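Local coordinates for single-stranded DNA-binding protein WHY1, chloroplastic (Arabidopsis thaliana, PDB 4KOO) that binds single-stranded DNA in chloroplasts and nucleus, guarding the plastid genome against illegitimate recombination and limiting telomerase action at chromosome ends, at residues 124-127 with 128-131; 146-149 with 150-153. All coordinates share one frame; numbering follows the deposited sequence.

Contact 1: 124-127 with 128-131; sequences VQNK and LVNV
With chi1 at -173°, Asn-126 carries its amide on the side of its own carbonyl carbon, and a modest chi2 twist turns OD1 to the N-H of Leu-128. That N-H, 2.9 Å from OD1 of Asn-126, lies in the plane of the amide carbonyl, although the bond bends to 143° at the hydrogen: this is an Asx turn laid over the start of the hairpin loop. OD1 of Asn-126 also sits 3.2 Å from CB of Leu-128. Val-129, whose CG2 falls between its backbone N and carbonyl carbon, brings that methyl to 3.7 Å from CG of Asn-126, so the amide is flanked by Leu-128 CB and Val-129 CG2.

The main chain of Asn-126 is gripped as well. Its N donates to O of Val-131 at 2.8 Å, and its O accepts the N of Val-131 at 3.1 Å, the two bonds of an antiparallel hydrogen-bonded pair. The same Asn-126 O takes a weak bond from Val-129 N at 3.4 Å, closing a type I turn from Asn-126 to Val-129. Asn-130 adopts positive phi (53°) and, with Val-131, stands opposite Asn-126 as a G1 beta bulge.

The hairpin joins strand 118-126 to strand 131-139, an outermost strand of its four-stranded antiparallel sheet within the chain. On the other flank of 118-126, Gln-125 and Lys-127 make backbone bonds to Arg-104 and Lys-102, while the Lys-127 ammonium reaches the carbonyl of Lys-102; Val-124 and Val-131 both touch Gln-66 of strand 66-70.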
ATOM      1  N   VAL A 124     -17.271  -7.704 -28.602  1.00 17.11           N
ATOM      2  CA  VAL A 124     -18.530  -8.190 -28.103  1.00 16.87           C
ATOM      3  C   VAL A 124     -19.339  -8.785 -29.264  1.00 27.17           C
ATOM      4  O   VAL A 124     -19.569  -8.093 -30.243  1.00 19.25           O
ATOM      5  CB  VAL A 124     -19.362  -7.068 -27.454  1.00 23.32           C
ATOM      6  CG1 VAL A 124     -20.713  -7.561 -27.022  1.00 19.48           C
ATOM      7  CG2 VAL A 124     -18.624  -6.411 -26.240  1.00 22.98           C
ATOM      8  N   GLN A 125     -19.752 -10.050 -29.120  1.00 20.50           N
ATOM      9  CA  GLN A 125     -20.700 -10.720 -30.041  1.00 21.36           C
ATOM     10  C   GLN A 125     -21.985 -10.939 -29.277  1.00 20.20           C
ATOM     11  O   GLN A 125     -22.065 -11.755 -28.363  1.00 25.36           O
ATOM     12  CB  GLN A 125     -20.135 -12.067 -30.546  1.00 22.06           C
ATOM     13  CG  GLN A 125     -18.881 -11.970 -31.388  1.00 21.78           C
ATOM     14  CD  GLN A 125     -18.190 -13.323 -31.591  1.00 22.98           C
ATOM     15  OE1 GLN A 125     -18.591 -14.340 -31.009  1.00 28.49           O
ATOM     16  NE2 GLN A 125     -17.161 -13.337 -32.401  1.00 28.05           N
ATOM     17  N   ASN A 126     -22.989 -10.137 -29.599  1.00 20.98           N
ATOM     18  CA  ASN A 126     -24.262 -10.226 -28.971  1.00 20.98           C
ATOM     19  C   ASN A 126     -25.292 -10.736 -29.983  1.00 25.55           C
ATOM     20  O   ASN A 126     -25.757  -9.975 -30.834  1.00 20.25           O
ATOM     21  CB  ASN A 126     -24.695  -8.843 -28.487  1.00 28.95           C
ATOM     22  CG  ASN A 126     -25.940  -8.912 -27.680  1.00 28.21           C
ATOM     23  OD1 ASN A 126     -26.755  -9.796 -27.901  1.00 28.21           O
ATOM     24  ND2 ASN A 126     -26.078  -8.031 -26.672  1.00 31.84           N
ATOM     25  N   LYS A 127     -25.634 -12.014 -29.871  1.00 23.70           N
ATOM     26  CA  LYS A 127     -26.508 -12.682 -30.832  1.00 25.46           C
ATOM     27  C   LYS A 127     -27.985 -12.420 -30.540  1.00 25.01           C
ATOM     28  O   LYS A 127     -28.849 -12.855 -31.291  1.00 22.29           O
ATOM     29  CB  LYS A 127     -26.187 -14.193 -30.872  1.00 21.47           C
ATOM     30  CG  LYS A 127     -24.722 -14.470 -31.269  1.00 19.95           C
ATOM     31  CD  LYS A 127     -24.354 -15.970 -31.343  1.00 20.80           C
ATOM     32  CE  LYS A 127     -24.229 -16.567 -29.948  1.00 28.28           C
ATOM     33  NZ  LYS A 127     -23.142 -15.849 -29.189  1.00 34.86           N
ATOM     34  N   LEU A 128     -28.287 -11.646 -29.481  1.00 22.58           N
ATOM     35  CA  LEU A 128     -29.648 -11.185 -29.231  1.00 28.22           C
ATOM     36  C   LEU A 128     -30.022 -10.030 -30.152  1.00 24.64           C
ATOM     37  O   LEU A 128     -31.197  -9.856 -30.493  1.00 27.50           O
ATOM     38  CB  LEU A 128     -29.815 -10.722 -27.756  1.00 31.07           C
ATOM     39  CG  LEU A 128     -29.714 -11.806 -26.674  1.00 26.95           C
ATOM     40  CD1 LEU A 128     -29.595 -11.176 -25.281  1.00 39.84           C
ATOM     41  CD2 LEU A 128     -30.899 -12.702 -26.730  1.00 32.77           C
ATOM     42  N   VAL A 129     -29.031  -9.255 -30.571  1.00 24.23           N
ATOM     43  CA  VAL A 129     -29.287  -8.045 -31.342  1.00 24.55           C
ATOM     44  C   VAL A 129     -28.385  -7.912 -32.543  1.00 24.47           C
ATOM     45  O   VAL A 129     -28.241  -6.823 -33.102  1.00 24.31           O
ATOM     46  CB  VAL A 129     -29.179  -6.759 -30.453  1.00 30.86           C
ATOM     47  CG1 VAL A 129     -30.182  -6.803 -29.349  1.00 30.50           C
ATOM     48  CG2 VAL A 129     -27.804  -6.621 -29.870  1.00 24.58           C
ATOM     49  N   ASN A 130     -27.765  -9.014 -32.978  1.00 19.67           N
ATOM     50  CA  ASN A 130     -26.947  -8.944 -34.177  1.00 26.66           C
ATOM     51  C   ASN A 130     -25.913  -7.814 -34.080  1.00 27.46           C
ATOM     52  O   ASN A 130     -25.733  -7.000 -34.985  1.00 23.99           O
ATOM     53  CB  ASN A 130     -27.836  -8.767 -35.406  1.00 24.54           C
ATOM     54  CG  ASN A 130     -27.084  -8.915 -36.699  1.00 20.45           C
ATOM     55  OD1 ASN A 130     -26.077  -9.654 -36.817  1.00 21.21           O
ATOM     56  ND2 ASN A 130     -27.570  -8.213 -37.711  1.00 24.37           N
ATOM     57  N   VAL A 131     -25.192  -7.798 -32.975  1.00 22.19           N
ATOM     58  CA  VAL A 131     -24.077  -6.868 -32.825  1.00 30.50           C
ATOM     59  C   VAL A 131     -22.774  -7.642 -32.677  1.00 22.17           C
ATOM     60  O   VAL A 131     -22.689  -8.600 -31.897  1.00 24.41           O
ATOM     61  CB  VAL A 131     -24.320  -5.917 -31.644  1.00 28.36           C
ATOM     62  CG1 VAL A 131     -23.006  -5.291 -31.149  1.00 37.22           C
ATOM     63  CG2 VAL A 131     -25.296  -4.831 -32.065  1.00 32.78           C
TER

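Contact 2: 146-149 with 150-153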
ATOM      1  N   VAL A 146      -0.647   4.009 -13.722  1.00 12.87           N
ATOM      2  CA  VAL A 146      -1.744   4.506 -12.871  1.00 11.30           C
ATOM      3  C   VAL A 146      -2.833   3.431 -12.675  1.00 11.94           C
ATOM      4  O   VAL A 146      -3.332   3.204 -11.563  1.00 11.59           O
ATOM      5  CB  VAL A 146      -2.359   5.782 -13.488  1.00 14.79           C
ATOM      6  CG1 VAL A 146      -3.592   6.263 -12.713  1.00 12.15           C
ATOM      7  CG2 VAL A 146      -1.327   6.882 -13.498  1.00 19.77           C
ATOM      8  N   LEU A 147      -3.219   2.772 -13.770  1.00 11.62           N
ATOM      9  CA  LEU A 147      -4.189   1.683 -13.667  1.00 12.76           C
ATOM     10  C   LEU A 147      -3.687   0.590 -12.710  1.00 12.07           C
ATOM     11  O   LEU A 147      -4.431   0.123 -11.837  1.00 12.11           O
ATOM     12  CB  LEU A 147      -4.535   1.115 -15.051  1.00 14.22           C
ATOM     13  CG  LEU A 147      -5.299   1.998 -16.029  1.00 16.11           C
ATOM     14  CD1 LEU A 147      -5.491   1.272 -17.341  1.00 17.50           C
ATOM     15  CD2 LEU A 147      -6.629   2.411 -15.452  1.00 16.91           C
ATOM     16  N   ILE A 148      -2.449   0.145 -12.876  1.00 12.54           N
ATOM     17  CA  ILE A 148      -1.953  -0.930 -12.054  1.00 16.10           C
ATOM     18  C   ILE A 148      -1.847  -0.501 -10.591  1.00 12.31           C
ATOM     19  O   ILE A 148      -2.140  -1.279  -9.697  1.00 13.56           O
ATOM     20  CB  ILE A 148      -0.607  -1.443 -12.575  1.00 17.12           C
ATOM     21  CG1 ILE A 148      -0.777  -2.043 -13.991  1.00 17.26           C
ATOM     22  CG2 ILE A 148      -0.028  -2.472 -11.624  1.00 16.51           C
ATOM     23  CD1 ILE A 148      -1.705  -3.220 -14.017  1.00 22.55           C
ATOM     24  N   SER A 149      -1.443   0.747 -10.352  1.00 14.06           N
ATOM     25  CA  SER A 149      -1.491   1.311  -8.982  1.00 13.19           C
ATOM     26  C   SER A 149      -2.884   1.252  -8.388  1.00 14.34           C
ATOM     27  O   SER A 149      -3.080   0.790  -7.258  1.00 13.48           O
ATOM     28  CB  SER A 149      -1.007   2.751  -9.007  1.00 15.13           C
ATOM     29  OG  SER A 149      -1.207   3.387  -7.764  1.00 18.66           O
ATOM     30  N   ALA A 150      -3.875   1.693  -9.158  1.00 11.26           N
ATOM     31  CA  ALA A 150      -5.243   1.696  -8.705  1.00 15.87           C
ATOM     32  C   ALA A 150      -5.781   0.283  -8.443  1.00 11.67           C
ATOM     33  O   ALA A 150      -6.500   0.037  -7.450  1.00 12.45           O
ATOM     34  CB  ALA A 150      -6.109   2.407  -9.738  1.00 15.43           C
ATOM     35  N   PHE A 151      -5.428  -0.641  -9.334  1.00 11.58           N
ATOM     36  CA  PHE A 151      -5.867  -2.017  -9.228  1.00 10.53           C
ATOM     37  C   PHE A 151      -5.268  -2.677  -7.988  1.00 12.69           C
ATOM     38  O   PHE A 151      -5.962  -3.413  -7.264  1.00 13.02           O
ATOM     39  CB  PHE A 151      -5.472  -2.812 -10.476  1.00 11.52           C
ATOM     40  CG  PHE A 151      -6.179  -2.445 -11.739  1.00 13.16           C
ATOM     41  CD1 PHE A 151      -7.164  -1.484 -11.798  1.00 14.21           C
ATOM     42  CD2 PHE A 151      -5.796  -3.070 -12.920  1.00 23.07           C
ATOM     43  CE1 PHE A 151      -7.760  -1.153 -12.996  1.00 20.83           C
ATOM     44  CE2 PHE A 151      -6.405  -2.778 -14.095  1.00 22.30           C
ATOM     45  CZ  PHE A 151      -7.404  -1.822 -14.142  1.00 17.45           C
ATOM     46  N   ASN A 152      -3.960  -2.467  -7.767  1.00 13.45           N
ATOM     47  CA  ASN A 152      -3.325  -2.997  -6.575  1.00 10.68           C
ATOM     48  C   ASN A 152      -3.974  -2.399  -5.334  1.00 12.65           C
ATOM     49  O   ASN A 152      -4.257  -3.110  -4.366  1.00 14.08           O
ATOM     50  CB  ASN A 152      -1.825  -2.730  -6.557  1.00 14.09           C
ATOM     51  CG  ASN A 152      -1.052  -3.793  -7.263  1.00 20.09           C
ATOM     52  OD1 ASN A 152      -1.182  -4.973  -6.947  1.00 19.36           O
ATOM     53  ND2 ASN A 152      -0.260  -3.400  -8.232  1.00 17.88           N
ATOM     54  N   PHE A 153      -4.246  -1.104  -5.366  1.00 11.30           N
ATOM     55  CA  PHE A 153      -4.832  -0.438  -4.205  1.00 11.27           C
ATOM     56  C   PHE A 153      -6.210  -0.983  -3.857  1.00 11.94           C
ATOM     57  O   PHE A 153      -6.515  -1.231  -2.677  1.00 13.27           O
ATOM     58  CB  PHE A 153      -4.928   1.062  -4.459  1.00 14.25           C
ATOM     59  CG  PHE A 153      -5.731   1.783  -3.451  1.00 11.38           C
ATOM     60  CD1 PHE A 153      -5.156   2.187  -2.259  1.00 15.52           C
ATOM     61  CD2 PHE A 153      -7.058   2.050  -3.653  1.00 13.91           C
ATOM     62  CE1 PHE A 153      -5.888   2.879  -1.335  1.00 17.16           C
ATOM     63  CE2 PHE A 153      -7.802   2.718  -2.683  1.00 16.78           C
ATOM     64  CZ  PHE A 153      -7.201   3.108  -1.524  1.00 18.17           C
TER
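Residues 146-153 form two turns of regular alpha helix, in which Val-146, Leu-147, Ile-148 and Ser-149 each accept a backbone bond from the residue four places on, the Phe-151 N to Leu-147 O bond measuring 2.8 Å.

The chi1 of Phe-151, -68°, sets CG beside its own backbone N and swings the ring back along the helix, and chi2 near zero lays one ring face against the preceding turn. Leu-147 O stands 3.0 Å above the ring plane, displaced toward the rim, and comes within 3.1 Å of Phe-151 CG. This carbonyl thus meets both the amide and the ring of one residue. Farther out, CZ of Phe-151 approaches CB of Leu-147 at 4.2 Å, and Ile-148 CD1 comes obliquely to the ring, 4.2 Å from CD2 of Phe-151. Asn-152 crosses Ile-148 at an angle, its ND2 lying 3.5 Å from the CG2 methyl of Ile-148. The small Ala-150 rests its CB 3.4 Å from Val-146 O. Phe-153 instead has CG anti to its backbone N, which carries its ring away from residues 146-149 to meet Tyr-157.

Phe-151 is buried against Ile-75, Leu-78 and Val-79 of helix 72-79, and Val-146 and Leu-147 touch His-13 of strand 9-16. On a second subunit, Val-146 packs against Val-72, Ser-149 against Leu-155, Ala-150 against Trp-161 and Phe-153 against Pro-156, all four partners belonging to that other chain. Helix 141-158 thus packs on helix 72-79 and strand 9-16 of its own chain and also enters the helical interface between subunits of the Whirly homotetramer.

Overall arrangement
Contact 1 is a surface hairpin and contact 2 a partly buried helical segment, on opposite sides of the chain's centre; their centres are 32 Å apart and their nearest atoms about 17 Å. They share no secondary-structure element, but strand 131-139, which starts at the end of contact 1, leads on to the helix that holds contact 2. In 124-131 a polar side chain reinforces the backbone bonds of a tight turn, whereas in 146-153 mostly apolar and aromatic side chains pack along a regular helical backbone. Their surroundings differ too: contact 1 touches no other chain of the assembly, while contact 2 packs against a second subunit.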